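Local coordinates for putative acetyl/propionyl-CoA carboxylase, alpha subunit (Methylibium petroleiphilum, PDB 2O1Q), which is a zinc-binding cupin-like protein of unproven function, possibly a dioxygenase that cleaves acetylacetone, at residues Gly30-Leu36 with Ala47-Pro52; Leu118-Thr122 with Ala132-Trp136. All blocks are in the same frame, centred on the assembly; numbering follows the deposited sequence.

Both contacts are antiparallel strand pairings of beta hairpins, and they follow one another along the chain: contact 1 (30-36 with 47-52) is complete before contact 2 (118-122 with 132-136) begins. They belong to different sheets of the cupin-like fold. Contact 1 lies in the sheet that includes strands 32-39, 44-51 and 110-118, contact 2 in the one built round strand 55-62, which carries the zinc ligands His60 and His62. Their centres are about 16 Å apart, on opposite sides of the chain's centre, and their nearest atoms come within about 5 Å without touching. Helix 136-144, which starts at the end of contact 2, packs against Trp33, Lys34 and Leu35 of contact 1.

Contact 1 of 2, residues Gly30-Leu36 with Ala47-Pro52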
loop_
_atom_site.group_PDB
_atom_site.type_symbol
_atom_site.label_atom_id
_atom_site.label_comp_id
_atom_site.label_asym_id
_atom_site.label_seq_id
_atom_site.Cartn_x
_atom_site.Cartn_y
_atom_site.Cartn_z
ATOM N N GLY A 30 -28.555 13.776 -5.874
ATOM C CA GLY A 30 -28.366 13.508 -7.285
ATOM C C GLY A 30 -26.947 13.284 -7.774
ATOM O O GLY A 30 -26.620 13.531 -8.964
ATOM N N ILE A 31 -26.093 12.768 -6.909
ATOM C CA ILE A 31 -24.712 12.510 -7.239
ATOM C C ILE A 31 -24.656 11.361 -8.270
ATOM O O ILE A 31 -25.415 10.371 -8.165
ATOM C CB ILE A 31 -23.898 12.144 -5.964
ATOM C CG1 ILE A 31 -23.865 13.339 -4.960
ATOM C CG2 ILE A 31 -22.501 11.632 -6.348
ATOM C CD1 ILE A 31 -22.948 13.193 -3.711
ATOM N N ARG A 32 -23.757 11.515 -9.237
ATOM C CA ARG A 32 -23.472 10.521 -10.270
ATOM C C ARG A 32 -21.990 10.231 -10.212
ATOM O O ARG A 32 -21.182 11.006 -9.636
ATOM C CB ARG A 32 -23.890 10.997 -11.656
ATOM C CG ARG A 32 -25.399 11.122 -11.780
ATOM C CD ARG A 32 -25.820 11.553 -13.167
ATOM N NE ARG A 32 -25.077 12.721 -13.648
ATOM C CZ ARG A 32 -24.974 13.097 -14.923
ATOM N NH1 ARG A 32 -25.517 12.418 -15.893
ATOM N NH2 ARG A 32 -24.235 14.128 -15.249
ATOM N N TRP A 33 -21.603 9.110 -10.806
ATOM C CA TRP A 33 -20.221 8.643 -10.704
ATOM C C TRP A 33 -19.821 7.854 -11.942
ATOM O O TRP A 33 -20.700 7.372 -12.649
ATOM C CB TRP A 33 -20.000 7.871 -9.410
ATOM C CG TRP A 33 -20.490 6.480 -9.338
ATOM C CD1 TRP A 33 -21.681 6.014 -9.733
ATOM C CD2 TRP A 33 -19.786 5.363 -8.787
ATOM N NE1 TRP A 33 -21.803 4.694 -9.432
ATOM C CE2 TRP A 33 -20.621 4.253 -8.900
ATOM C CE3 TRP A 33 -18.519 5.198 -8.234
ATOM C CZ2 TRP A 33 -20.243 2.986 -8.453
ATOM C CZ3 TRP A 33 -18.148 3.948 -7.795
ATOM C CH2 TRP A 33 -19.000 2.860 -7.936
ATOM N N LYS A 34 -18.498 7.651 -12.094
ATOM C CA LYS A 34 -17.881 6.671 -13.029
ATOM C C LYS A 34 -16.824 6.019 -12.176
ATOM O O LYS A 34 -15.934 6.703 -11.663
ATOM C CB LYS A 34 -17.266 7.350 -14.227
ATOM C CG LYS A 34 -18.287 8.158 -15.019
ATOM C CD LYS A 34 -17.643 8.840 -16.219
ATOM C CE LYS A 34 -18.639 9.727 -16.913
ATOM N NZ LYS A 34 -18.114 10.295 -18.197
ATOM N N LEU A 35 -16.903 4.701 -12.046
ATOM C CA LEU A 35 -15.811 3.932 -11.522
ATOM C C LEU A 35 -14.742 3.778 -12.583
ATOM O O LEU A 35 -15.027 3.412 -13.688
ATOM C CB LEU A 35 -16.274 2.558 -11.062
ATOM C CG LEU A 35 -15.241 1.655 -10.384
ATOM C CD1 LEU A 35 -14.749 2.372 -9.133
ATOM C CD2 LEU A 35 -15.855 0.304 -10.058
ATOM N N LEU A 36 -13.504 4.090 -12.215
ATOM C CA LEU A 36 -12.409 4.131 -13.168
ATOM C C LEU A 36 -11.479 2.934 -13.022
ATOM O O LEU A 36 -10.942 2.407 -14.023
ATOM C CB LEU A 36 -11.634 5.409 -12.991
ATOM C CG LEU A 36 -12.415 6.695 -13.303
ATOM C CD1 LEU A 36 -11.547 7.915 -12.901
ATOM C CD2 LEU A 36 -12.910 6.738 -14.761
ATOM N N ALA A 47 -12.439 6.642 -8.675
ATOM C CA ALA A 47 -13.698 7.022 -9.276
ATOM C C ALA A 47 -13.732 8.504 -9.450
ATOM O O ALA A 47 -12.927 9.255 -8.794
ATOM C CB ALA A 47 -14.881 6.515 -8.389
ATOM N N ILE A 48 -14.641 8.967 -10.330
ATOM C CA ILE A 48 -14.927 10.408 -10.480
ATOM C C ILE A 48 -16.409 10.613 -10.252
ATOM O O ILE A 48 -17.211 9.684 -10.451
ATOM C CB ILE A 48 -14.434 10.975 -11.840
ATOM C CG1 ILE A 48 -14.537 12.474 -11.879
ATOM C CG2 ILE A 48 -15.124 10.212 -12.964
ATOM C CD1 ILE A 48 -13.681 13.128 -13.017
ATOM N N PHE A 49 -16.725 11.741 -9.637
ATOM C CA PHE A 49 -18.067 12.092 -9.200
ATOM C C PHE A 49 -18.504 13.435 -9.741
ATOM O O PHE A 49 -17.712 14.377 -9.797
ATOM C CB PHE A 49 -18.117 12.151 -7.679
ATOM C CG PHE A 49 -17.692 10.851 -6.999
ATOM C CD1 PHE A 49 -16.366 10.564 -6.806
ATOM C CD2 PHE A 49 -18.632 9.898 -6.611
ATOM C CE1 PHE A 49 -15.977 9.409 -6.200
ATOM C CE2 PHE A 49 -18.230 8.747 -6.003
ATOM C CZ PHE A 49 -16.922 8.485 -5.824
ATOM N N ASP A 50 -19.783 13.477 -10.052
ATOM C CA ASP A 50 -20.478 14.661 -10.571
ATOM C C ASP A 50 -21.554 14.949 -9.543
ATOM O O ASP A 50 -22.478 14.165 -9.373
ATOM C CB ASP A 50 -21.094 14.356 -11.928
ATOM C CG ASP A 50 -21.804 15.546 -12.512
ATOM O OD1 ASP A 50 -21.210 16.636 -12.495
ATOM O OD2 ASP A 50 -22.931 15.390 -12.970
ATOM N N CYS A 51 -21.453 16.087 -8.875
ATOM C CA CYS A 51 -22.225 16.330 -7.691
ATOM C C CYS A 51 -22.972 17.621 -7.817
ATOM O O CYS A 51 -22.367 18.684 -7.822
ATOM C CB CYS A 51 -21.309 16.411 -6.497
ATOM S SG CYS A 51 -20.179 15.055 -6.196
ATOM N N PRO A 52 -24.295 17.539 -7.898
ATOM C CA PRO A 52 -25.108 18.731 -8.005
ATOM C C PRO A 52 -24.949 19.617 -6.794
ATOM O O PRO A 52 -24.651 19.122 -5.750
ATOM C CB PRO A 52 -26.522 18.187 -8.073
ATOM C CG PRO A 52 -26.306 16.849 -8.658
ATOM C CD PRO A 52 -25.131 16.351 -8.037
HETATM O O HOH W 1 -24.944 14.394 -11.028
#
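Strands 32-39 and 44-51 form a beta hairpin of the cupin-like fold, and its antiparallel ladder runs through this contact, the axes of segments 32-36 and 47-51 approaching to 4.6 Å. Arg32 and Asp50 are a hydrogen-bonded pair: Arg32 N reaches Asp50 O at 2.9 Å, and Asp50 N returns the bond to Arg32 O. Lys34 and Ile48 repeat the pattern. On the face of Arg32 and Asp50 the two side chains run alongside each other into a salt bridge, NH2 to OD2 at 2.9 Å. OD2 sits in the guanidinium plane at its edge, whereas NH2 meets the carboxylate from above its plane, the groups being turned 59° apart. A water accepts from Arg32 NE at 3.1 Å. With a leucine here, Asp50 would probably lose its charged mate and the water its NE donor. On the other face Trp33 CB lies 3.7 Å from Phe49 CD2. The indole CG, placed between backbone N and carbonyl carbon (chi1 78°), leads the ring to Ala47, whose CB meets CE3 at the edge at 3.9 Å. Trp143 of helix 136-144 packs edge-to-face on Trp33, Phe113 of strand 110-118 stacks on Phe49, and Phe69 of the second subunit packs on Ile48.

Contact 2 of 2, residues Leu118-Thr122 with Ala132-Trp136; sequences LGPLT and AVIGW
This is a short antiparallel strand pairing near the zinc site, in the hairpin of strands 121-124 and 130-134, where the second strand passes into helix 136-144. Leu121 and Ile134 form its hydrogen-bonded pair. Ile134 N gives a nearly straight bond to Leu121 O (2.8 Å, 174° at the hydrogen), while Leu121 N reaches Ile134 O at 2.8 Å from above the carbonyl plane, 35° out of it. Leu121 O also takes a CA-H...O contact from Val133 CA at 3.4 Å. Beyond the ladder Pro120, which has no N-H to offer, leans its ring on the other segment. Its CB lies 3.2 Å from Ile134 O, and its CG presses on Val133 CG1 at 3.5 Å, tighter than a usual carbon contact, the two side chains crossing at a slant. Val133 brings CG1 there by holding it opposite the backbone N (chi1 -178°); CG2 is left to lie beside Thr122 OG1 at 4.0 Å. Gly135 CA stands 3.7 Å from Pro120 CB, and a side chain at this glycine would be directed at the proline. Gly135 is the N-cap of the helix, its N bonded to Asp138. Leu121 packs on the zinc ligands His60 and His62 of strand 55-62, while Val133 meets its counterpart, Val133 of the third subunit.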
loop_
_atom_site.group_PDB
_atom_site.type_symbol
_atom_site.label_atom_id
_atom_site.label_comp_id
_atom_site.label_asym_id
_atom_site.label_seq_id
_atom_site.Cartn_x
_atom_site.Cartn_y
_atom_site.Cartn_z
ATOM N N LEU A 118 -7.708 3.979 -0.684
ATOM C CA LEU A 118 -7.044 2.759 -0.278
ATOM C C LEU A 118 -7.953 2.167 0.765
ATOM O O LEU A 118 -8.158 2.704 1.867
ATOM C CB LEU A 118 -5.628 2.984 0.264
ATOM C CG LEU A 118 -4.900 1.744 0.821
ATOM C CD1 LEU A 118 -4.901 0.596 -0.155
ATOM C CD2 LEU A 118 -3.518 2.106 1.219
ATOM N N GLY A 119 -8.596 1.103 0.375
ATOM C CA GLY A 119 -9.476 0.359 1.227
ATOM C C GLY A 119 -10.883 0.945 1.259
ATOM O O GLY A 119 -11.254 1.848 0.486
ATOM N N PRO A 120 -11.749 0.330 2.071
ATOM C CA PRO A 120 -13.164 0.762 2.049
ATOM C C PRO A 120 -13.525 1.976 2.840
ATOM O O PRO A 120 -12.695 2.561 3.528
ATOM C CB PRO A 120 -13.897 -0.440 2.656
ATOM C CG PRO A 120 -12.877 -1.142 3.548
ATOM C CD PRO A 120 -11.539 -0.913 2.848
ATOM N N LEU A 121 -14.752 2.423 2.625
ATOM C CA LEU A 121 -15.384 3.411 3.483
ATOM C C LEU A 121 -16.318 2.660 4.427
ATOM O O LEU A 121 -17.121 1.789 3.974
ATOM C CB LEU A 121 -16.171 4.449 2.676
ATOM C CG LEU A 121 -15.400 5.174 1.580
ATOM C CD1 LEU A 121 -16.256 6.241 0.881
ATOM C CD2 LEU A 121 -14.100 5.732 2.133
ATOM N N THR A 122 -16.262 3.023 5.706
ATOM C CA THR A 122 -17.222 2.547 6.698
ATOM C C THR A 122 -18.320 3.613 6.834
ATOM O O THR A 122 -18.091 4.681 7.384
ATOM C CB THR A 122 -16.581 2.250 8.035
ATOM O OG1 THR A 122 -15.515 1.316 7.823
ATOM C CG2 THR A 122 -17.614 1.691 9.012
ATOM N N ALA A 132 -22.297 -0.230 6.936
ATOM C CA ALA A 132 -21.864 -0.915 5.707
ATOM C C ALA A 132 -20.387 -0.584 5.527
ATOM O O ALA A 132 -19.969 0.554 5.744
ATOM C CB ALA A 132 -22.649 -0.437 4.517
ATOM N N VAL A 133 -19.608 -1.566 5.129
ATOM C CA VAL A 133 -18.235 -1.367 4.754
ATOM C C VAL A 133 -18.115 -1.548 3.266
ATOM O O VAL A 133 -18.248 -2.645 2.774
ATOM C CB VAL A 133 -17.314 -2.338 5.481
ATOM C CG1 VAL A 133 -15.841 -2.063 5.079
ATOM C CG2 VAL A 133 -17.493 -2.123 7.026
ATOM N N ILE A 134 -17.838 -0.465 2.565
ATOM C CA ILE A 134 -17.987 -0.395 1.121
ATOM C C ILE A 134 -16.630 -0.145 0.484
ATOM O O ILE A 134 -16.051 0.914 0.651
ATOM C CB ILE A 134 -19.001 0.738 0.781
ATOM C CG1 ILE A 134 -20.402 0.373 1.293
ATOM C CG2 ILE A 134 -18.987 1.143 -0.704
ATOM C CD1 ILE A 134 -21.060 -0.698 0.529
ATOM N N GLY A 135 -16.132 -1.158 -0.224
ATOM C CA GLY A 135 -14.862 -1.021 -0.875
ATOM C C GLY A 135 -14.841 -1.427 -2.307
ATOM O O GLY A 135 -15.870 -1.458 -2.961
ATOM N N TRP A 136 -13.672 -1.848 -2.777
ATOM C CA TRP A 136 -13.456 -2.062 -4.230
ATOM C C TRP A 136 -14.431 -2.997 -4.865
ATOM O O TRP A 136 -14.858 -2.757 -5.960
ATOM C CB TRP A 136 -12.006 -2.537 -4.544
ATOM C CG TRP A 136 -11.721 -3.917 -4.190
ATOM C CD1 TRP A 136 -11.313 -4.368 -2.994
ATOM C CD2 TRP A 136 -11.875 -5.060 -5.026
ATOM N NE1 TRP A 136 -11.193 -5.725 -3.005
ATOM C CE2 TRP A 136 -11.518 -6.179 -4.261
ATOM C CE3 TRP A 136 -12.271 -5.249 -6.359
ATOM C CZ2 TRP A 136 -11.545 -7.443 -4.759
ATOM C CZ3 TRP A 136 -12.306 -6.533 -6.853
ATOM C CH2 TRP A 136 -11.929 -7.605 -6.060
#